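Octenoyl-CoA reductase/carboxylase (PDB 4A0S) probably catalyses the NADPH-dependent reductive carboxylation of 2-octenoyl-CoA, supplying an unusual extender unit for polyketide biosynthesis. Local coordinates at residues G100-A103 / T104-D107; V178-A181 / S182-L185. All coordinates share one frame; numbering follows the deposited sequence.

Both contacts are short-range turns of the chain inside the GroES-like part of this medium-chain dehydrogenase/reductase fold, and their centres lie about 17 Å apart on the same side of the chain's centre. Interaction 1 comes first, between helix 89-97 and strand 110-112; interaction 2 follows later and joins strand 176-180 to strand 184-186 in the mixed sheet. The two meet where Arg105 NH1 packs against Val178 CG1, 4.3 Å away. Strand 64-73 lies close to both: its Glu64 pairs with Arg105, and its Val65 bonds to the backbone of Val179. A partly exposed turn thus rests beside a buried sheet connection, and each reaches a second subunit of the tetramer.

Interaction 1: G100-A103 / T104-D107; sequences GGWA and TRHD
Thr104 begins the second half of this turn by sending its backbone N to Gly101 O, 3.2 Å away, while its methyl CG2 lies 3.6 Å from Gly100 CA. That methyl stands anti to the carbonyl carbon, and the torsion swings it back over the glycines. Gly100 and Gly101 both have positive phi, a conformation that glycine adopts at little cost.

Residues 102-106 form a 3-10 turn, and within it Arg105 grips Trp102 O. Its NE donates a nearly straight bond of 2.7 Å (N-H...O 166°) in the carbonyl plane, on a lone pair, and NH2 and the backbone N add weaker bonds, so three donors share one oxygen. A bend at chi3 (-51°) folds the arginine back to that carbonyl. Its guanidinium stands almost perpendicular to the indole, with Trp102 CE3 over one face, 3.7 Å from NE. The long, multidonor arginine can still reach Glu59 O and make a salt bridge to Glu64, while Trp102 NE1 bonds to Ile126 O of a second subunit.

The i to i+3 pattern continues as His106 N bonds to Ala103 O at 3.0 Å. The imidazole edge passes the same carbonyl, CD2 lying 3.3 Å from Ala103 O, and its ND1 bonds to Asn169. Ala103 is small enough to pack against Asn96 of helix 89-97. Asp107 ends the run, its carboxylate in a salt bridge with Lys94 from that helix.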
loop_
_atom_site.group_PDB
_atom_site.type_symbol
_atom_site.label_atom_id
_atom_site.label_comp_id
_atom_site.label_asym_id
_atom_site.label_seq_id
_atom_site.Cartn_x
_atom_site.Cartn_y
_atom_site.Cartn_z
ATOM N N GLY A 100 16.611 30.448 10.228
ATOM C CA GLY A 100 17.633 31.332 9.706
ATOM C C GLY A 100 17.542 31.502 8.199
ATOM O O GLY A 100 16.584 31.043 7.553
ATOM N N GLY A 101 18.547 32.164 7.641
ATOM C CA GLY A 101 18.621 32.384 6.207
ATOM C C GLY A 101 17.364 33.059 5.734
ATOM O O GLY A 101 16.846 33.987 6.375
ATOM N N TRP A 102 16.846 32.557 4.623
ATOM C CA TRP A 102 15.683 33.162 4.001
ATOM C C TRP A 102 14.449 33.113 4.869
ATOM O O TRP A 102 13.561 33.949 4.714
ATOM C CB TRP A 102 15.418 32.516 2.657
ATOM C CG TRP A 102 16.433 32.919 1.653
ATOM C CD1 TRP A 102 17.483 32.173 1.201
ATOM C CD2 TRP A 102 16.511 34.187 0.983
ATOM N NE1 TRP A 102 18.209 32.901 0.271
ATOM C CE2 TRP A 102 17.636 34.140 0.126
ATOM C CE3 TRP A 102 15.740 35.359 1.026
ATOM C CZ2 TRP A 102 18.004 35.219 -0.691
ATOM C CZ3 TRP A 102 16.100 36.429 0.206
ATOM C CH2 TRP A 102 17.234 36.349 -0.634
ATOM N N ALA A 103 14.396 32.156 5.795
ATOM C CA ALA A 103 13.200 32.004 6.631
ATOM C C ALA A 103 12.959 33.194 7.549
ATOM O O ALA A 103 11.822 33.433 7.941
ATOM C CB ALA A 103 13.244 30.713 7.436
ATOM N N THR A 104 14.008 33.947 7.881
ATOM C CA THR A 104 13.837 34.994 8.901
ATOM C C THR A 104 12.850 36.059 8.428
ATOM O O THR A 104 12.227 36.713 9.234
ATOM C CB THR A 104 15.162 35.677 9.371
ATOM O OG1 THR A 104 15.587 36.621 8.392
ATOM C CG2 THR A 104 16.254 34.666 9.621
ATOM N N ARG A 105 12.702 36.206 7.115
ATOM C CA ARG A 105 11.757 37.177 6.556
ATOM C C ARG A 105 10.342 36.990 7.068
ATOM O O ARG A 105 9.602 37.962 7.188
ATOM C CB ARG A 105 11.732 37.121 5.033
ATOM C CG ARG A 105 13.022 37.568 4.338
ATOM C CD ARG A 105 12.936 37.087 2.899
ATOM N NE ARG A 105 12.589 35.659 2.892
ATOM C CZ ARG A 105 11.916 35.030 1.939
ATOM N NH1 ARG A 105 11.490 35.678 0.859
ATOM N NH2 ARG A 105 11.681 33.739 2.072
ATOM N N HIS A 106 9.981 35.747 7.386
ATOM C CA HIS A 106 8.632 35.427 7.829
ATOM C C HIS A 106 8.261 36.048 9.157
ATOM O O HIS A 106 7.081 36.247 9.440
ATOM C CB HIS A 106 8.439 33.917 7.869
ATOM C CG HIS A 106 8.458 33.331 6.515
ATOM N ND1 HIS A 106 7.359 33.380 5.688
ATOM C CD2 HIS A 106 9.469 32.817 5.783
ATOM C CE1 HIS A 106 7.680 32.861 4.517
ATOM N NE2 HIS A 106 8.955 32.519 4.549
ATOM N N ASP A 107 9.277 36.380 9.942
ATOM C CA ASP A 107 9.039 36.911 11.266
ATOM C C ASP A 107 8.941 38.424 11.158
ATOM O O ASP A 107 9.934 39.142 11.041
ATOM C CB ASP A 107 10.103 36.416 12.247
ATOM C CG ASP A 107 9.990 37.057 13.613
ATOM O OD1 ASP A 107 8.916 37.612 13.960
ATOM O OD2 ASP A 107 10.990 36.980 14.349
#

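Interaction 2: V178-A181 / S182-L185; sequences VVRA and SQLL
Gln183 leaves its backbone with CG anti to the carbonyl carbon (chi1 -65°) and then runs extended, which carries its amide back beside strand 176-180. Val179, with chi1 -49°, holds CG2 between its backbone N and carbonyl carbon, facing Leu184. The first of these arrangements gives a polar bond: Arg180 N donates to Gln183 OE1 at 2.7 Å, from a position tilted 31° from the amide carbonyl plane. OE1 also sits 3.4 Å from Val179 CB. The second brings apolar groups together: Val179 CG2 packs on Leu184 CD2 at 3.8 Å as the two side chains cross at about a right angle.

The backbone turns through a short 3-10 segment, 181-183. Gln183 N bonds to Arg180 O at 2.8 Å, and Leu184 N to Ala181 O at 3.1 Å. Glutamine suits its place because the other end of its amide, NE2, donates to His140 O, so one buried group serves two backbone positions. With an alanine here, the Arg180 N-H and the His140 carbonyl would probably each lose this side-chain partner. Ser182, short and polar, is hydrogen-bonded through OG to Glu146 of the same chain, and Ala181 keeps the bend slim where it packs on Gln147 of a second subunit.

The turn thereby connects strands 176-180 and 184-186 of the mixed sheet, which pair with different partners: Val179 bonds through its backbone to Val65 of strand 64-73, Leu185 to Ile138 of strand 136-139. Val179 and Leu184 both pack on Val65 and Val139, and Leu185 lies against helix 365-376.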
loop_
_atom_site.group_PDB
_atom_site.type_symbol
_atom_site.label_atom_id
_atom_site.label_comp_id
_atom_site.label_asym_id
_atom_site.label_seq_id
_atom_site.Cartn_x
_atom_site.Cartn_y
_atom_site.Cartn_z
ATOM N N VAL A 178 4.114 35.753 -1.828
ATOM C CA VAL A 178 5.436 35.171 -2.024
ATOM C C VAL A 178 5.293 33.680 -1.754
ATOM O O VAL A 178 4.798 33.252 -0.703
ATOM C CB VAL A 178 6.500 35.800 -1.107
ATOM C CG1 VAL A 178 7.821 35.020 -1.189
ATOM C CG2 VAL A 178 6.719 37.264 -1.485
ATOM N N VAL A 179 5.692 32.889 -2.738
ATOM C CA VAL A 179 5.486 31.462 -2.641
ATOM C C VAL A 179 6.735 30.743 -3.063
ATOM O O VAL A 179 7.507 31.256 -3.855
ATOM C CB VAL A 179 4.306 31.002 -3.527
ATOM C CG1 VAL A 179 3.086 31.873 -3.277
ATOM C CG2 VAL A 179 4.658 31.048 -5.029
ATOM N N ARG A 180 6.926 29.540 -2.544
ATOM C CA ARG A 180 7.951 28.679 -3.092
ATOM C C ARG A 180 7.454 28.158 -4.435
ATOM O O ARG A 180 6.265 27.944 -4.622
ATOM C CB ARG A 180 8.275 27.533 -2.142
ATOM C CG ARG A 180 8.824 28.023 -0.822
ATOM C CD ARG A 180 9.622 26.939 -0.116
ATOM N NE ARG A 180 10.565 27.568 0.814
ATOM C CZ ARG A 180 11.059 26.979 1.899
ATOM N NH1 ARG A 180 10.710 25.738 2.195
ATOM N NH2 ARG A 180 11.910 27.614 2.686
ATOM N N ALA A 181 8.381 27.969 -5.363
ATOM C CA ALA A 181 8.030 27.531 -6.696
ATOM C C ALA A 181 7.245 26.212 -6.645
ATOM O O ALA A 181 6.436 25.932 -7.523
ATOM C CB ALA A 181 9.268 27.397 -7.532
ATOM N N SER A 182 7.471 25.422 -5.604
ATOM C CA SER A 182 6.785 24.140 -5.472
ATOM C C SER A 182 5.385 24.287 -4.885
ATOM O O SER A 182 4.741 23.282 -4.546
ATOM C CB SER A 182 7.606 23.181 -4.619
ATOM O OG SER A 182 7.827 23.751 -3.347
ATOM N N GLN A 183 4.921 25.535 -4.776
ATOM C CA GLN A 183 3.525 25.814 -4.446
ATOM C C GLN A 183 2.713 26.130 -5.690
ATOM O O GLN A 183 1.494 26.260 -5.620
ATOM C CB GLN A 183 3.420 27.008 -3.500
ATOM C CG GLN A 183 4.034 26.794 -2.140
ATOM C CD GLN A 183 3.901 28.042 -1.305
ATOM O OE1 GLN A 183 4.879 28.731 -1.040
ATOM N NE2 GLN A 183 2.666 28.373 -0.937
ATOM N N LEU A 184 3.407 26.258 -6.820
ATOM C CA LEU A 184 2.799 26.739 -8.057
ATOM C C LEU A 184 2.304 25.648 -8.974
ATOM O O LEU A 184 3.020 24.665 -9.232
ATOM C CB LEU A 184 3.801 27.590 -8.836
ATOM C CG LEU A 184 4.126 28.933 -8.198
ATOM C CD1 LEU A 184 5.174 29.624 -9.004
ATOM C CD2 LEU A 184 2.876 29.805 -8.137
ATOM N N LEU A 185 1.102 25.863 -9.503
ATOM C CA LEU A 185 0.561 25.039 -10.564
ATOM C C LEU A 185 -0.059 25.958 -11.604
ATOM O O LEU A 185 -0.488 27.060 -11.266
ATOM C CB LEU A 185 -0.488 24.080 -10.018
ATOM C CG LEU A 185 0.039 23.008 -9.066
ATOM C CD1 LEU A 185 -1.126 22.265 -8.402
ATOM C CD2 LEU A 185 1.022 22.072 -9.809
#